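Local coordinates for CCMAN5 (Cellulosimicrobium cellulans, PDB 2XSG), which probably hydrolyses alpha-mannosidic linkages as a family 92 glycoside hydrolase, and enables mannose-6-phosphate modification of yeast-produced human lysosomal enzymes, at residues D8-V13 with A108-Y113; N25-A30 with L36-P41. One frame throughout, in Å; residues are numbered along the deposited sequence.

Overall arrangement
Both contacts involve the N-terminal part of the chain, and their centres lie 13 Å apart. Contact 1 sets residues 8-13 against the beta-hairpin turn of 108-113. Contact 2, a short bridge between 25-30 and 36-41, falls within the sequence spanned by contact 1 and lies deeper, its centre about 13 Å from the centre of the chain against about 19 Å for contact 1. The two pack together directly: F112 CA is 3.6 Å from A30 CB, and Y113 CZ is 3.5 Å from P41 CG. The side chain of M27 is about 12 Å from a bound bis-tris propane. The N25 and D26 side chains hydrogen-bond to D660 and N661, respectively, just ahead of the calcium ligand D662.

Contact 1 (D8-V13 with A108-Y113); sequences DYASLV and AGPGFY
P110, at the corner of a hairpin turn, pushes its ring between A10 and V13. Its CG lies 3.8 Å from A10 CB. P110 CG is also 3.8 Å from V13 CB; with V13 CG1 anti to the backbone N (chi1 175°), both valine methyls fan out around the approach and are only slightly farther. The adjacent ring carbon, P110 CD, rests 3.3 Å from A10 O, the carbonyl that also accepts the N-H of V13, just after the helix-like turn of 9-12. No direct hydrogen bond joins the segments here, and the tight part is buried, with apolar side chains meeting and one carbonyl against the proline ring.

Beside this wedge the backbones stand farther apart, with a water between them, 2.7 Å from V13 O and 2.9 Å from A108 O. S11, by contrast, turns away from the hairpin to the exposed side, where its OG donates to D8 O at 2.6 Å, almost in line with the carbonyl (163°).

The proline is presented by a type II turn from G109 to F112, with P110 and G111 at its corners, which links strands 106-109 and 112-121 as a tight beta-hairpin. The F112 ring lays one face over the backbone of A108 and G109. Helix 275-290 adjoins both segments, with W286 against P110, R279 against F112, and R283 and N287 holding the D8 carboxylate. Helix 306-318 meets L12 and V13, while strand 133-140 pairs with 112-121.

Contact 2 (N25-A30 with L36-P41); sequences NDMPAA and LAKVNP
A single antiparallel beta bridge, A30 with V39, closes the turn that leads into strand 40-44. Its two backbone bonds, V39 N to A30 O and A30 N to V39 O, are both 3.0 Å but differ in shape. V39 N reaches A30 O nearly straight (175°) and in the carbonyl plane, whereas A30 N approaches V39 O from 43° above its plane. The same V39 oxygen also has a bent CA-H...O contact from A29 CA at 3.3 Å.

Only this one pair is in bridge register. Strand 40-44 beyond it is an edge strand of a three-stranded antiparallel sheet and runs beside 58-63, while the V39 and A30 side chains both pack on V138 of strand 133-140. With N40 CG anti to the backbone N (chi1 -160°), the N40 and P28 side chains cross at about a right angle, and N40 CB sits 3.5 Å from A29 CB. P28 CG meets P41 CG at 3.8 Å. M27 lies against N40 through CB and crosses the K38 chain at about a right angle, its SD 4.0 Å from K38 CE. Beyond CE the lysine turns away from the sulfur, and its NZ forms a salt bridge with D68, which M27 touches too.

Contact 1 (D8-V13 with A108-Y113)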
ATOM      1  N   ASP A   8     -12.875 -19.161  -9.406  1.00 17.88           N
ATOM      2  CA  ASP A   8     -13.387 -17.819  -9.071  1.00 16.72           C
ATOM      3  C   ASP A   8     -12.838 -17.311  -7.735  1.00 15.16           C
ATOM      4  O   ASP A   8     -13.531 -17.301  -6.713  1.00 14.91           O
ATOM      5  CB  ASP A   8     -14.917 -17.751  -9.117  1.00 16.70           C
ATOM      6  CG  ASP A   8     -15.446 -16.312  -9.010  1.00 17.66           C
ATOM      7  OD1 ASP A   8     -15.085 -15.446  -9.824  1.00 18.70           O
ATOM      8  OD2 ASP A   8     -16.244 -16.040  -8.107  1.00 19.66           O
ATOM      9  N   TYR A   9     -11.585 -16.880  -7.776  1.00 13.62           N
ATOM     10  CA  TYR A   9     -10.889 -16.344  -6.613  1.00 12.13           C
ATOM     11  C   TYR A   9     -11.497 -15.027  -6.152  1.00 10.97           C
ATOM     12  O   TYR A   9     -11.511 -14.734  -4.949  1.00 10.38           O
ATOM     13  CB  TYR A   9      -9.409 -16.161  -6.919  1.00 12.01           C
ATOM     14  CG  TYR A   9      -8.679 -17.453  -7.221  1.00 13.18           C
ATOM     15  CD1 TYR A   9      -8.350 -18.336  -6.196  1.00 13.23           C
ATOM     16  CD2 TYR A   9      -8.330 -17.797  -8.535  1.00 13.66           C
ATOM     17  CE1 TYR A   9      -7.680 -19.521  -6.452  1.00 14.44           C
ATOM     18  CE2 TYR A   9      -7.661 -18.995  -8.804  1.00 15.46           C
ATOM     19  CZ  TYR A   9      -7.344 -19.844  -7.748  1.00 15.55           C
ATOM     20  OH  TYR A   9      -6.689 -21.025  -7.970  1.00 18.14           O
ATOM     21  N   ALA A  10     -12.029 -14.259  -7.097  1.00  9.65           N
ATOM     22  CA  ALA A  10     -12.690 -12.988  -6.776  1.00  8.97           C
ATOM     23  C   ALA A  10     -13.759 -13.129  -5.680  1.00  8.69           C
ATOM     24  O   ALA A  10     -13.899 -12.246  -4.841  1.00  8.57           O
ATOM     25  CB  ALA A  10     -13.264 -12.343  -8.027  1.00  8.65           C
ATOM     26  N   SER A  11     -14.478 -14.247  -5.667  1.00  8.06           N
ATOM     27  CA  SER A  11     -15.519 -14.496  -4.654  1.00  8.34           C
ATOM     28  C   SER A  11     -14.961 -14.649  -3.237  1.00  7.53           C
ATOM     29  O   SER A  11     -15.697 -14.473  -2.249  1.00  7.54           O
ATOM     30  CB  SER A  11     -16.335 -15.745  -5.021  1.00  8.75           C
ATOM     31  OG  SER A  11     -15.494 -16.895  -5.019  1.00 10.17           O
ATOM     32  N   LEU A  12     -13.669 -14.951  -3.132  1.00  6.75           N
ATOM     33  CA  LEU A  12     -13.020 -15.104  -1.820  1.00  6.43           C
ATOM     34  C   LEU A  12     -12.527 -13.797  -1.189  1.00  6.49           C
ATOM     35  O   LEU A  12     -12.345 -13.722   0.033  1.00  6.05           O
ATOM     36  CB  LEU A  12     -11.879 -16.121  -1.887  1.00  5.66           C
ATOM     37  CG  LEU A  12     -12.228 -17.543  -2.300  1.00  5.97           C
ATOM     38  CD1 LEU A  12     -10.949 -18.389  -2.286  1.00  5.72           C
ATOM     39  CD2 LEU A  12     -13.326 -18.186  -1.385  1.00  4.79           C
ATOM     40  N   VAL A  13     -12.300 -12.784  -2.025  1.00  6.50           N
ATOM     41  CA  VAL A  13     -11.938 -11.435  -1.582  1.00  5.75           C
ATOM     42  C   VAL A  13     -13.099 -10.763  -0.819  1.00  6.47           C
ATOM     43  O   VAL A  13     -14.250 -10.747  -1.286  1.00  6.44           O
ATOM     44  CB  VAL A  13     -11.500 -10.568  -2.802  1.00  5.92           C
ATOM     45  CG1 VAL A  13     -11.220  -9.124  -2.426  1.00  4.36           C
ATOM     46  CG2 VAL A  13     -10.270 -11.171  -3.471  1.00  5.67           C
ATOM     47  N   ALA A 108     -20.323  -5.969  -2.857  1.00  6.23           N
ATOM     48  CA  ALA A 108     -19.134  -5.562  -3.566  1.00  5.45           C
ATOM     49  C   ALA A 108     -18.119  -6.692  -3.633  1.00  4.95           C
ATOM     50  O   ALA A 108     -18.181  -7.653  -2.871  1.00  4.09           O
ATOM     51  CB  ALA A 108     -18.496  -4.271  -2.920  1.00  5.54           C
ATOM     52  N   GLY A 109     -17.194  -6.557  -4.571  1.00  4.59           N
ATOM     53  CA  GLY A 109     -16.124  -7.520  -4.786  1.00  4.60           C
ATOM     54  C   GLY A 109     -15.269  -7.000  -5.925  1.00  4.10           C
ATOM     55  O   GLY A 109     -15.547  -5.906  -6.449  1.00  4.04           O
ATOM     56  N   PRO A 110     -14.234  -7.768  -6.322  1.00  3.65           N
ATOM     57  CA  PRO A 110     -13.247  -7.260  -7.277  1.00  3.95           C
ATOM     58  C   PRO A 110     -13.833  -6.687  -8.577  1.00  3.98           C
ATOM     59  O   PRO A 110     -14.359  -7.423  -9.398  1.00  4.31           O
ATOM     60  CB  PRO A 110     -12.352  -8.490  -7.528  1.00  3.90           C
ATOM     61  CG  PRO A 110     -12.342  -9.176  -6.218  1.00  2.60           C
ATOM     62  CD  PRO A 110     -13.797  -9.055  -5.744  1.00  3.42           C
ATOM     63  N   GLY A 111     -13.744  -5.365  -8.721  1.00  4.39           N
ATOM     64  CA  GLY A 111     -14.204  -4.663  -9.916  1.00  4.26           C
ATOM     65  C   GLY A 111     -15.551  -3.971  -9.813  1.00  4.52           C
ATOM     66  O   GLY A 111     -15.971  -3.282 -10.753  1.00  4.68           O
ATOM     67  N   PHE A 112     -16.246  -4.154  -8.693  1.00  4.61           N
ATOM     68  CA  PHE A 112     -17.623  -3.659  -8.577  1.00  4.28           C
ATOM     69  C   PHE A 112     -18.015  -3.244  -7.177  1.00  4.24           C
ATOM     70  O   PHE A 112     -17.479  -3.744  -6.206  1.00  4.43           O
ATOM     71  CB  PHE A 112     -18.640  -4.662  -9.177  1.00  4.30           C
ATOM     72  CG  PHE A 112     -19.034  -5.799  -8.256  1.00  4.24           C
ATOM     73  CD1 PHE A 112     -18.207  -6.907  -8.103  1.00  5.64           C
ATOM     74  CD2 PHE A 112     -20.251  -5.778  -7.591  1.00  5.69           C
ATOM     75  CE1 PHE A 112     -18.564  -7.972  -7.278  1.00  7.08           C
ATOM     76  CE2 PHE A 112     -20.631  -6.832  -6.751  1.00  7.75           C
ATOM     77  CZ  PHE A 112     -19.770  -7.935  -6.587  1.00  8.10           C
ATOM     78  N   TYR A 113     -18.972  -2.324  -7.088  1.00  4.90           N
ATOM     79  CA  TYR A 113     -19.640  -2.039  -5.822  1.00  5.36           C
ATOM     80  C   TYR A 113     -21.116  -1.669  -6.069  1.00  5.85           C
ATOM     81  O   TYR A 113     -21.429  -0.955  -7.023  1.00  6.22           O
ATOM     82  CB  TYR A 113     -18.901  -0.929  -5.069  1.00  4.96           C
ATOM     83  CG  TYR A 113     -19.632  -0.426  -3.848  1.00  5.13           C
ATOM     84  CD1 TYR A 113     -20.654   0.526  -3.971  1.00  5.28           C
ATOM     85  CD2 TYR A 113     -19.298  -0.873  -2.583  1.00  4.85           C
ATOM     86  CE1 TYR A 113     -21.325   1.003  -2.869  1.00  4.04           C
ATOM     87  CE2 TYR A 113     -19.965  -0.401  -1.461  1.00  4.63           C
ATOM     88  CZ  TYR A 113     -20.980   0.540  -1.615  1.00  5.72           C
ATOM     89  OH  TYR A 113     -21.667   1.002  -0.521  1.00  5.62           O
TER
HETATM   90  O   HOH W   1     -15.958  -8.644  -1.256  1.00  5.05           O

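Contact 2 (N25-A30 with L36-P41)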
ATOM      1  N   ASN A  25      -7.716   1.833   7.060  1.00  2.32           N
ATOM      2  CA  ASN A  25      -7.892   2.892   6.060  1.00  2.47           C
ATOM      3  C   ASN A  25      -7.910   2.399   4.618  1.00  2.41           C
ATOM      4  O   ASN A  25      -7.385   3.049   3.731  1.00  2.24           O
ATOM      5  CB  ASN A  25      -6.926   4.062   6.285  1.00  2.34           C
ATOM      6  CG  ASN A  25      -7.381   4.960   7.437  1.00  4.37           C
ATOM      7  OD1 ASN A  25      -8.468   5.542   7.387  1.00  3.15           O
ATOM      8  ND2 ASN A  25      -6.550   5.077   8.476  1.00  2.62           N
ATOM      9  N   ASP A  26      -8.511   1.228   4.408  1.00  3.08           N
ATOM     10  CA  ASP A  26      -8.739   0.699   3.069  1.00  3.20           C
ATOM     11  C   ASP A  26     -10.151   1.002   2.577  1.00  3.49           C
ATOM     12  O   ASP A  26     -11.020   1.443   3.347  1.00  3.32           O
ATOM     13  CB  ASP A  26      -8.469  -0.806   3.043  1.00  3.76           C
ATOM     14  CG  ASP A  26      -6.994  -1.123   2.962  1.00  3.73           C
ATOM     15  OD1 ASP A  26      -6.238  -0.394   2.242  1.00  5.69           O
ATOM     16  OD2 ASP A  26      -6.585  -2.093   3.621  1.00  2.99           O
ATOM     17  N   MET A  27     -10.373   0.764   1.294  1.00  3.04           N
ATOM     18  CA  MET A  27     -11.617   1.162   0.647  1.00  3.36           C
ATOM     19  C   MET A  27     -12.362  -0.032   0.039  1.00  3.63           C
ATOM     20  O   MET A  27     -11.736  -0.976  -0.425  1.00  4.52           O
ATOM     21  CB  MET A  27     -11.321   2.200  -0.444  1.00  2.94           C
ATOM     22  CG  MET A  27     -10.520   1.657  -1.632  1.00  3.80           C
ATOM     23  SD  MET A  27      -9.923   2.985  -2.697  1.00  5.84           S
ATOM     24  CE  MET A  27      -8.504   3.542  -1.726  1.00  2.93           C
ATOM     25  N   PRO A  28     -13.705   0.018   0.024  1.00  3.62           N
ATOM     26  CA  PRO A  28     -14.453  -0.991  -0.719  1.00  3.20           C
ATOM     27  C   PRO A  28     -14.601  -0.636  -2.213  1.00  3.38           C
ATOM     28  O   PRO A  28     -15.295  -1.334  -2.946  1.00  3.24           O
ATOM     29  CB  PRO A  28     -15.815  -0.959  -0.038  1.00  3.32           C
ATOM     30  CG  PRO A  28     -15.986   0.497   0.316  1.00  3.78           C
ATOM     31  CD  PRO A  28     -14.598   0.989   0.692  1.00  2.51           C
ATOM     32  N   ALA A  29     -13.937   0.435  -2.649  1.00  3.32           N
ATOM     33  CA  ALA A  29     -14.061   0.975  -4.022  1.00  3.06           C
ATOM     34  C   ALA A  29     -13.951  -0.052  -5.143  1.00  3.21           C
ATOM     35  O   ALA A  29     -13.116  -0.974  -5.090  1.00  3.57           O
ATOM     36  CB  ALA A  29     -13.028   2.077  -4.247  1.00  2.71           C
ATOM     37  N   ALA A  30     -14.774   0.124  -6.170  1.00  3.12           N
ATOM     38  CA  ALA A  30     -14.643  -0.687  -7.378  1.00  3.69           C
ATOM     39  C   ALA A  30     -13.345  -0.292  -8.087  1.00  3.98           C
ATOM     40  O   ALA A  30     -13.120   0.889  -8.375  1.00  3.39           O
ATOM     41  CB  ALA A  30     -15.848  -0.497  -8.303  1.00  3.41           C
ATOM     42  N   LEU A  36      -6.142   3.081 -11.801  1.00  3.60           N
ATOM     43  CA  LEU A  36      -6.154   4.503 -11.526  1.00  3.34           C
ATOM     44  C   LEU A  36      -7.535   4.949 -11.047  1.00  3.23           C
ATOM     45  O   LEU A  36      -7.649   5.694 -10.067  1.00  2.85           O
ATOM     46  CB  LEU A  36      -5.754   5.260 -12.790  1.00  3.58           C
ATOM     47  CG  LEU A  36      -5.856   6.780 -12.823  1.00  4.60           C
ATOM     48  CD1 LEU A  36      -4.836   7.395 -11.900  1.00  5.49           C
ATOM     49  CD2 LEU A  36      -5.634   7.262 -14.269  1.00  4.41           C
ATOM     50  N   ALA A  37      -8.573   4.491 -11.742  1.00  3.80           N
ATOM     51  CA  ALA A  37      -9.964   4.722 -11.354  1.00  3.52           C
ATOM     52  C   ALA A  37     -10.331   3.881 -10.156  1.00  3.81           C
ATOM     53  O   ALA A  37     -10.164   2.655 -10.162  1.00  4.19           O
ATOM     54  CB  ALA A  37     -10.891   4.428 -12.505  1.00  4.22           C
ATOM     55  N   LYS A  38     -10.818   4.555  -9.117  1.00  3.21           N
ATOM     56  CA  LYS A  38     -11.156   3.914  -7.849  1.00  3.01           C
ATOM     57  C   LYS A  38     -12.490   4.493  -7.453  1.00  2.98           C
ATOM     58  O   LYS A  38     -12.547   5.615  -6.936  1.00  2.39           O
ATOM     59  CB  LYS A  38     -10.098   4.225  -6.775  1.00  3.13           C
ATOM     60  CG  LYS A  38      -8.721   3.570  -7.036  1.00  4.84           C
ATOM     61  CD  LYS A  38      -7.711   3.922  -5.947  1.00  6.24           C
ATOM     62  CE  LYS A  38      -6.988   2.686  -5.446  1.00  9.18           C
ATOM     63  NZ  LYS A  38      -5.968   2.168  -6.355  1.00 14.41           N
ATOM     64  N   VAL A  39     -13.564   3.742  -7.716  1.00  2.18           N
ATOM     65  CA  VAL A  39     -14.911   4.289  -7.606  1.00  2.00           C
ATOM     66  C   VAL A  39     -15.410   3.938  -6.205  1.00  2.01           C
ATOM     67  O   VAL A  39     -15.929   2.839  -5.966  1.00  2.00           O
ATOM     68  CB  VAL A  39     -15.850   3.759  -8.694  1.00  2.00           C
ATOM     69  CG1 VAL A  39     -17.075   4.652  -8.819  1.00  3.22           C
ATOM     70  CG2 VAL A  39     -15.130   3.655 -10.034  1.00  2.11           C
ATOM     71  N   ASN A  40     -15.198   4.878  -5.289  1.00  2.00           N
ATOM     72  CA  ASN A  40     -15.403   4.653  -3.853  1.00  2.24           C
ATOM     73  C   ASN A  40     -16.656   5.344  -3.371  1.00  2.59           C
ATOM     74  O   ASN A  40     -16.778   6.566  -3.534  1.00  2.00           O
ATOM     75  CB  ASN A  40     -14.212   5.183  -3.052  1.00  2.18           C
ATOM     76  CG  ASN A  40     -14.116   4.574  -1.651  1.00  3.70           C
ATOM     77  OD1 ASN A  40     -13.787   5.270  -0.687  1.00  5.52           O
ATOM     78  ND2 ASN A  40     -14.418   3.279  -1.533  1.00  2.39           N
ATOM     79  N   PRO A  41     -17.586   4.577  -2.757  1.00  2.99           N
ATOM     80  CA  PRO A  41     -18.697   5.228  -2.090  1.00  3.24           C
ATOM     81  C   PRO A  41     -18.150   6.172  -1.024  1.00  3.59           C
ATOM     82  O   PRO A  41     -17.079   5.905  -0.488  1.00  3.62           O
ATOM     83  CB  PRO A  41     -19.435   4.049  -1.414  1.00  4.04           C
ATOM     84  CG  PRO A  41     -18.392   2.938  -1.318  1.00  3.61           C
ATOM     85  CD  PRO A  41     -17.617   3.110  -2.580  1.00  3.10           C
TER